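Local structure of hyaluronidase (Thermobaculum terrenum, 5DIY) at residues P239-D244 against C315-E320. The protein probably removes N-acetylglucosamine from O-GlcNAc-modified proteins as a family 84 hexosaminidase, here with an engineered active-site change. Numbering follows the deposited sequence.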
loop_
_atom_site.group_PDB
_atom_site.type_symbol
_atom_site.label_atom_id
_atom_site.label_comp_id
_atom_site.label_asym_id
_atom_site.label_seq_id
_atom_site.Cartn_x
_atom_site.Cartn_y
_atom_site.Cartn_z
ATOM N N PRO C 239 6.723 8.632 0.446
ATOM C CA PRO C 239 5.747 9.709 0.578
ATOM C C PRO C 239 4.549 9.550 -0.346
ATOM O O PRO C 239 4.664 8.970 -1.428
ATOM C CB PRO C 239 6.554 10.954 0.191
ATOM C CG PRO C 239 7.530 10.440 -0.808
ATOM C CD PRO C 239 7.917 9.076 -0.296
ATOM N N TYR C 240 3.406 10.053 0.104
ATOM C CA TYR C 240 2.250 10.294 -0.758
ATOM C C TYR C 240 2.716 11.104 -1.972
ATOM O O TYR C 240 3.487 12.057 -1.821
ATOM C CB TYR C 240 1.183 11.066 0.019
ATOM C CG TYR C 240 -0.195 11.054 -0.592
ATOM C CD1 TYR C 240 -0.918 9.870 -0.704
ATOM C CD2 TYR C 240 -0.799 12.235 -1.028
ATOM C CE1 TYR C 240 -2.196 9.858 -1.251
ATOM C CE2 TYR C 240 -2.075 12.228 -1.578
ATOM C CZ TYR C 240 -2.763 11.043 -1.685
ATOM O OH TYR C 240 -4.020 11.064 -2.216
ATOM N N ASP C 241 2.292 10.707 -3.171
ATOM C CA ASP C 241 2.824 11.332 -4.385
ATOM C C ASP C 241 1.933 11.152 -5.601
ATOM O O ASP C 241 1.080 10.263 -5.638
ATOM C CB ASP C 241 4.224 10.762 -4.694
ATOM C CG ASP C 241 5.160 11.774 -5.345
ATOM O OD1 ASP C 241 4.723 12.868 -5.772
ATOM O OD2 ASP C 241 6.360 11.452 -5.443
ATOM N N HIS C 242 2.156 12.024 -6.587
ATOM C CA HIS C 242 1.544 11.947 -7.920
ATOM C C HIS C 242 0.037 12.181 -7.905
ATOM O O HIS C 242 -0.685 11.687 -8.773
ATOM C CB HIS C 242 1.895 10.623 -8.606
ATOM C CG HIS C 242 3.355 10.308 -8.573
ATOM N ND1 HIS C 242 3.843 9.039 -8.345
ATOM C CD2 HIS C 242 4.437 11.108 -8.709
ATOM C CE1 HIS C 242 5.164 9.074 -8.363
ATOM N NE2 HIS C 242 5.548 10.316 -8.583
ATOM N N ARG C 243 -0.420 12.953 -6.921
ATOM C CA ARG C 243 -1.804 13.389 -6.845
ATOM C C ARG C 243 -1.782 14.857 -7.212
ATOM O O ARG C 243 -1.051 15.635 -6.600
ATOM C CB ARG C 243 -2.388 13.169 -5.441
ATOM C CG ARG C 243 -3.020 11.799 -5.245
ATOM C CD ARG C 243 -1.986 10.687 -5.276
ATOM N NE ARG C 243 -2.570 9.341 -5.220
ATOM C CZ ARG C 243 -2.086 8.260 -5.845
ATOM N NH1 ARG C 243 -1.003 8.323 -6.624
ATOM N NH2 ARG C 243 -2.705 7.090 -5.714
ATOM N N ASP C 244 -2.562 15.228 -8.226
ATOM C CA ASP C 244 -2.506 16.589 -8.769
ATOM C C ASP C 244 -2.766 17.630 -7.680
ATOM O O ASP C 244 -3.579 17.387 -6.798
ATOM C CB ASP C 244 -3.501 16.770 -9.931
ATOM C CG ASP C 244 -2.890 16.445 -11.294
ATOM O OD1 ASP C 244 -1.803 15.830 -11.363
ATOM O OD2 ASP C 244 -3.517 16.800 -12.314
ATOM N N CYS C 315 2.826 1.146 -5.911
ATOM C CA CYS C 315 2.076 1.721 -7.030
ATOM C C CYS C 315 2.587 3.121 -7.434
ATOM O O CYS C 315 2.517 3.489 -8.603
ATOM C CB CYS C 315 0.580 1.791 -6.702
ATOM S SG CYS C 315 0.139 2.940 -5.374
ATOM N N LEU C 316 3.096 3.883 -6.467
ATOM C CA LEU C 316 3.647 5.221 -6.719
ATOM C C LEU C 316 5.015 5.185 -7.414
ATOM O O LEU C 316 5.335 6.083 -8.185
ATOM C CB LEU C 316 3.768 6.007 -5.410
ATOM C CG LEU C 316 2.489 6.184 -4.583
ATOM C CD1 LEU C 316 2.776 6.942 -3.297
ATOM C CD2 LEU C 316 1.412 6.894 -5.389
ATOM N N GLU C 317 5.826 4.170 -7.119
ATOM C CA GLU C 317 7.125 3.994 -7.767
ATOM C C GLU C 317 7.272 2.530 -8.138
ATOM O O GLU C 317 7.923 1.780 -7.417
ATOM C CB GLU C 317 8.265 4.423 -6.839
ATOM C CG GLU C 317 8.250 5.884 -6.428
ATOM C CD GLU C 317 8.389 6.854 -7.590
ATOM O OE1 GLU C 317 8.865 6.460 -8.676
ATOM O OE2 GLU C 317 8.014 8.025 -7.406
ATOM N N PRO C 318 6.642 2.111 -9.250
ATOM C CA PRO C 318 6.591 0.685 -9.576
ATOM C C PRO C 318 7.900 0.057 -10.098
ATOM O O PRO C 318 8.012 -1.163 -10.099
ATOM C CB PRO C 318 5.502 0.619 -10.651
ATOM C CG PRO C 318 5.562 1.951 -11.316
ATOM C CD PRO C 318 5.904 2.928 -10.230
ATOM N N GLU C 319 8.874 0.863 -10.516
ATOM C CA GLU C 319 10.100 0.320 -11.132
ATOM C C GLU C 319 11.024 -0.291 -10.084
ATOM O O GLU C 319 10.855 -0.087 -8.878
ATOM C CB GLU C 319 10.859 1.407 -11.910
ATOM C CG GLU C 319 10.054 2.151 -12.974
ATOM C CD GLU C 319 9.418 1.252 -14.019
ATOM O OE1 GLU C 319 10.002 0.201 -14.358
ATOM O OE2 GLU C 319 8.323 1.605 -14.512
ATOM N N GLU C 320 12.016 -1.037 -10.550
ATOM C CA GLU C 320 13.037 -1.579 -9.657
ATOM C C GLU C 320 13.783 -0.401 -9.016
ATOM O O GLU C 320 13.915 0.639 -9.650
ATOM C CB GLU C 320 13.980 -2.514 -10.412
ATOM C CG GLU C 320 13.357 -3.869 -10.718
ATOM C CD GLU C 320 13.141 -4.705 -9.459
ATOM O OE1 GLU C 320 14.129 -5.216 -8.890
ATOM O OE2 GLU C 320 11.978 -4.840 -9.026
HETATM O O HOH W 1 7.272 8.937 -4.813
#
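Leu316 enters the bend of 239-244 with its two methyls divided between polar groups: CD1 lies 3.3 Å from Pro239 O, while CD2 lies 3.4 Å from Asp241 O. CD2 also approaches NH1 of Arg243 obliquely, and the two side chains cross at about a right angle. The guanidinium is held mainly by the salt bridge of NH2 to Asp222, with a weak hydrogen bond from NH1 to Asp241 O.

His242 meets 315-320 through its ring edge. With CG beside the backbone N (chi1 -50°), the ring presents CE1 close to both Leu316 O (3.0 Å) and Glu317 OE2 (3.2 Å). Neither approach is a hydrogen bond; ND1 also lies near Leu316 O, but at a poor angle. The Glu317 chain, bent at chi2 (-62°), brings its carboxylate to this edge with the planes 69° apart. The Asp241 carboxylate carbon sits over one ring face, offset toward the rim, and its OD1 accepts the His242 backbone N-H at 2.8 Å. Replacing His242 by alanine removes the ring, which is likely to open a gap beside Leu316 O and leave the Glu317 carboxylate without that neighbour.

One water donates to both Asp241 OD2 (2.7 Å) and Glu317 OE2 (2.8 Å), bridging like charges that stand 4.3 Å apart. The contact thus joins the loop preceding the last strand of the TIM barrel, 251-256, to the loop leading into helix 322-336 through a leucine wedge, an imidazole edge and shared water, with no direct hydrogen bond; the water probably eases the repulsion between the two carboxylates.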